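Local coordinates for acetylcholine-binding protein (Bulinus truncatus, PDB 2BJ0) that probably binds acetylcholine and related nicotinic ligands as a pentameric, soluble counterpart of the extracellular domain of nicotinic receptors, at residues R136-S141 with D193-F198. Sequence-based numbering, arbitrary orientation.
Sequences RIKVGS and DIEITF
The Phe198 ring meets Ile137 at its edge: CD1 of Ile137 lies near the ring plane, 3.7 Å from Phe198 CE1. Phe120 and Val48 also touch both side chains, so the pair belongs to the interior of the domain. A second flat group, the Arg136 guanidinium, has Thr197 CG2 set obliquely to it and stands at 70° to the Glu195 carboxylate. Its charge is not paired there, since Arg136 NE stays 4.5 Å from Glu195 OE2; that oxygen instead approaches the arginine's aliphatic stem, 3.1 Å from Arg136 CD. With Arg136 CG turned beside its own backbone N (chi1 -84°), the stem runs alongside Thr197, whose OG1 is 3.3 Å from Arg136 CG. The extended Lys138 chain crosses the Asp193 carboxylate, its CE 3.7 Å from Asp193 OD2, while NZ is hydrogen-bonded to Tyr184 OH. Asn180 holds Asp193 OD1, whereas the buried OD2 has no hydrogen-bonding partner. Antiparallel pairing shows in the reciprocal bonds Ile137 N to Ile196 O and Ile196 N to Ile137 O, both 2.7 Å, and Val139 N to Ile194 O (2.9 Å) and Ile194 N to Val139 O (2.8 Å). Arg136, Lys138, Asp193, Glu195 and Thr197 form a polar, partly exposed face. On the other, Val139 and Ile196 touch Phe31, Ile196 also Leu50, and Ile194 Leu29. Strands 85-87, 133-141, 190-202 and 170-183 thus pack on 25-40, 45-57 and 109-121 as the outer sheet of the immunoglobulin-like β-sandwich of Cys-loop receptor ligand-binding domains.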
loop_
_atom_site.group_PDB
_atom_site.type_symbol
_atom_site.label_atom_id
_atom_site.label_comp_id
_atom_site.label_asym_id
_atom_site.label_seq_id
_atom_site.Cartn_x
_atom_site.Cartn_y
_atom_site.Cartn_z
ATOM N N ARG A 136 19.856 12.185 16.842
ATOM C CA ARG A 136 19.391 11.176 17.779
ATOM C C ARG A 136 18.215 10.385 17.198
ATOM O O ARG A 136 17.312 10.969 16.593
ATOM C CB ARG A 136 19.000 11.835 19.102
ATOM C CG ARG A 136 20.212 12.051 20.049
ATOM C CD ARG A 136 20.082 13.211 21.062
ATOM N NE ARG A 136 20.507 14.501 20.504
ATOM C CZ ARG A 136 21.650 15.129 20.799
ATOM N NH1 ARG A 136 22.511 14.600 21.674
ATOM N NH2 ARG A 136 21.929 16.297 20.227
ATOM N N ILE A 137 18.238 9.061 17.370
ATOM C CA ILE A 137 17.088 8.229 17.014
ATOM C C ILE A 137 16.595 7.476 18.253
ATOM O O ILE A 137 17.375 6.789 18.915
ATOM C CB ILE A 137 17.463 7.237 15.882
ATOM C CG1 ILE A 137 17.785 7.967 14.590
ATOM C CG2 ILE A 137 16.333 6.220 15.664
ATOM C CD1 ILE A 137 18.633 7.114 13.627
ATOM N N LYS A 138 15.303 7.606 18.547
ATOM C CA LYS A 138 14.693 7.002 19.726
ATOM C C LYS A 138 13.830 5.799 19.333
ATOM O O LYS A 138 12.890 5.937 18.533
ATOM C CB LYS A 138 13.874 8.054 20.479
ATOM C CG LYS A 138 13.331 7.582 21.832
ATOM C CD LYS A 138 12.643 8.746 22.585
ATOM C CE LYS A 138 11.608 8.256 23.616
ATOM N NZ LYS A 138 10.915 9.421 24.276
ATOM N N VAL A 139 14.166 4.621 19.871
ATOM C CA VAL A 139 13.441 3.387 19.577
ATOM C C VAL A 139 12.926 2.730 20.844
ATOM O O VAL A 139 13.684 2.561 21.836
ATOM C CB VAL A 139 14.385 2.345 18.911
ATOM C CG1 VAL A 139 13.573 1.185 18.307
ATOM C CG2 VAL A 139 15.292 2.990 17.864
ATOM N N GLY A 140 11.664 2.324 20.839
ATOM C CA GLY A 140 11.161 1.534 21.972
ATOM C C GLY A 140 9.815 0.936 21.638
ATOM O O GLY A 140 9.282 1.194 20.548
ATOM N N SER A 141 9.276 0.113 22.534
ATOM C CA SER A 141 7.957 -0.442 22.309
ATOM C C SER A 141 6.934 0.658 22.450
ATOM O O SER A 141 6.982 1.473 23.387
ATOM C CB SER A 141 7.657 -1.566 23.277
ATOM O OG SER A 141 6.302 -1.921 23.246
ATOM N N ASP A 193 13.411 2.821 26.383
ATOM C CA ASP A 193 13.829 3.124 25.027
ATOM C C ASP A 193 15.330 3.021 24.892
ATOM O O ASP A 193 16.063 3.116 25.884
ATOM C CB ASP A 193 13.290 4.467 24.539
ATOM C CG ASP A 193 13.858 5.631 25.291
ATOM O OD1 ASP A 193 14.960 6.107 24.931
ATOM O OD2 ASP A 193 13.252 6.162 26.245
ATOM N N ILE A 194 15.788 2.762 23.678
ATOM C CA ILE A 194 17.201 2.925 23.388
ATOM C C ILE A 194 17.323 4.122 22.464
ATOM O O ILE A 194 16.544 4.281 21.505
ATOM C CB ILE A 194 17.806 1.645 22.783
ATOM C CG1 ILE A 194 17.766 0.540 23.835
ATOM C CG2 ILE A 194 19.257 1.890 22.283
ATOM C CD1 ILE A 194 18.300 -0.802 23.389
ATOM N N GLU A 195 18.282 4.982 22.771
ATOM C CA GLU A 195 18.511 6.167 21.987
ATOM C C GLU A 195 19.837 6.066 21.255
ATOM O O GLU A 195 20.899 5.957 21.892
ATOM C CB GLU A 195 18.493 7.384 22.903
ATOM C CG GLU A 195 18.787 8.693 22.182
ATOM C CD GLU A 195 18.026 9.875 22.778
ATOM O OE1 GLU A 195 16.973 9.658 23.447
ATOM O OE2 GLU A 195 18.484 11.028 22.565
ATOM N N ILE A 196 19.782 6.124 19.927
ATOM C CA ILE A 196 20.987 6.187 19.124
ATOM C C ILE A 196 21.412 7.634 18.912
ATOM O O ILE A 196 20.610 8.457 18.501
ATOM C CB ILE A 196 20.804 5.485 17.760
ATOM C CG1 ILE A 196 20.383 4.033 17.959
ATOM C CG2 ILE A 196 22.090 5.530 16.967
ATOM C CD1 ILE A 196 19.801 3.431 16.707
ATOM N N THR A 197 22.674 7.931 19.198
ATOM C CA THR A 197 23.228 9.247 18.954
ATOM C C THR A 197 24.391 9.095 17.971
ATOM O O THR A 197 25.264 8.258 18.168
ATOM C CB THR A 197 23.702 9.880 20.294
ATOM O OG1 THR A 197 22.562 10.070 21.151
ATOM C CG2 THR A 197 24.190 11.285 20.062
ATOM N N PHE A 198 24.368 9.864 16.890
ATOM C CA PHE A 198 25.457 9.843 15.950
ATOM C C PHE A 198 25.815 11.250 15.505
ATOM O O PHE A 198 24.996 12.175 15.599
ATOM C CB PHE A 198 25.202 8.865 14.777
ATOM C CG PHE A 198 24.050 9.251 13.881
ATOM C CD1 PHE A 198 22.752 8.873 14.196
ATOM C CD2 PHE A 198 24.277 9.978 12.715
ATOM C CE1 PHE A 198 21.690 9.236 13.348
ATOM C CE2 PHE A 198 23.205 10.349 11.856
ATOM C CZ PHE A 198 21.936 9.977 12.186
#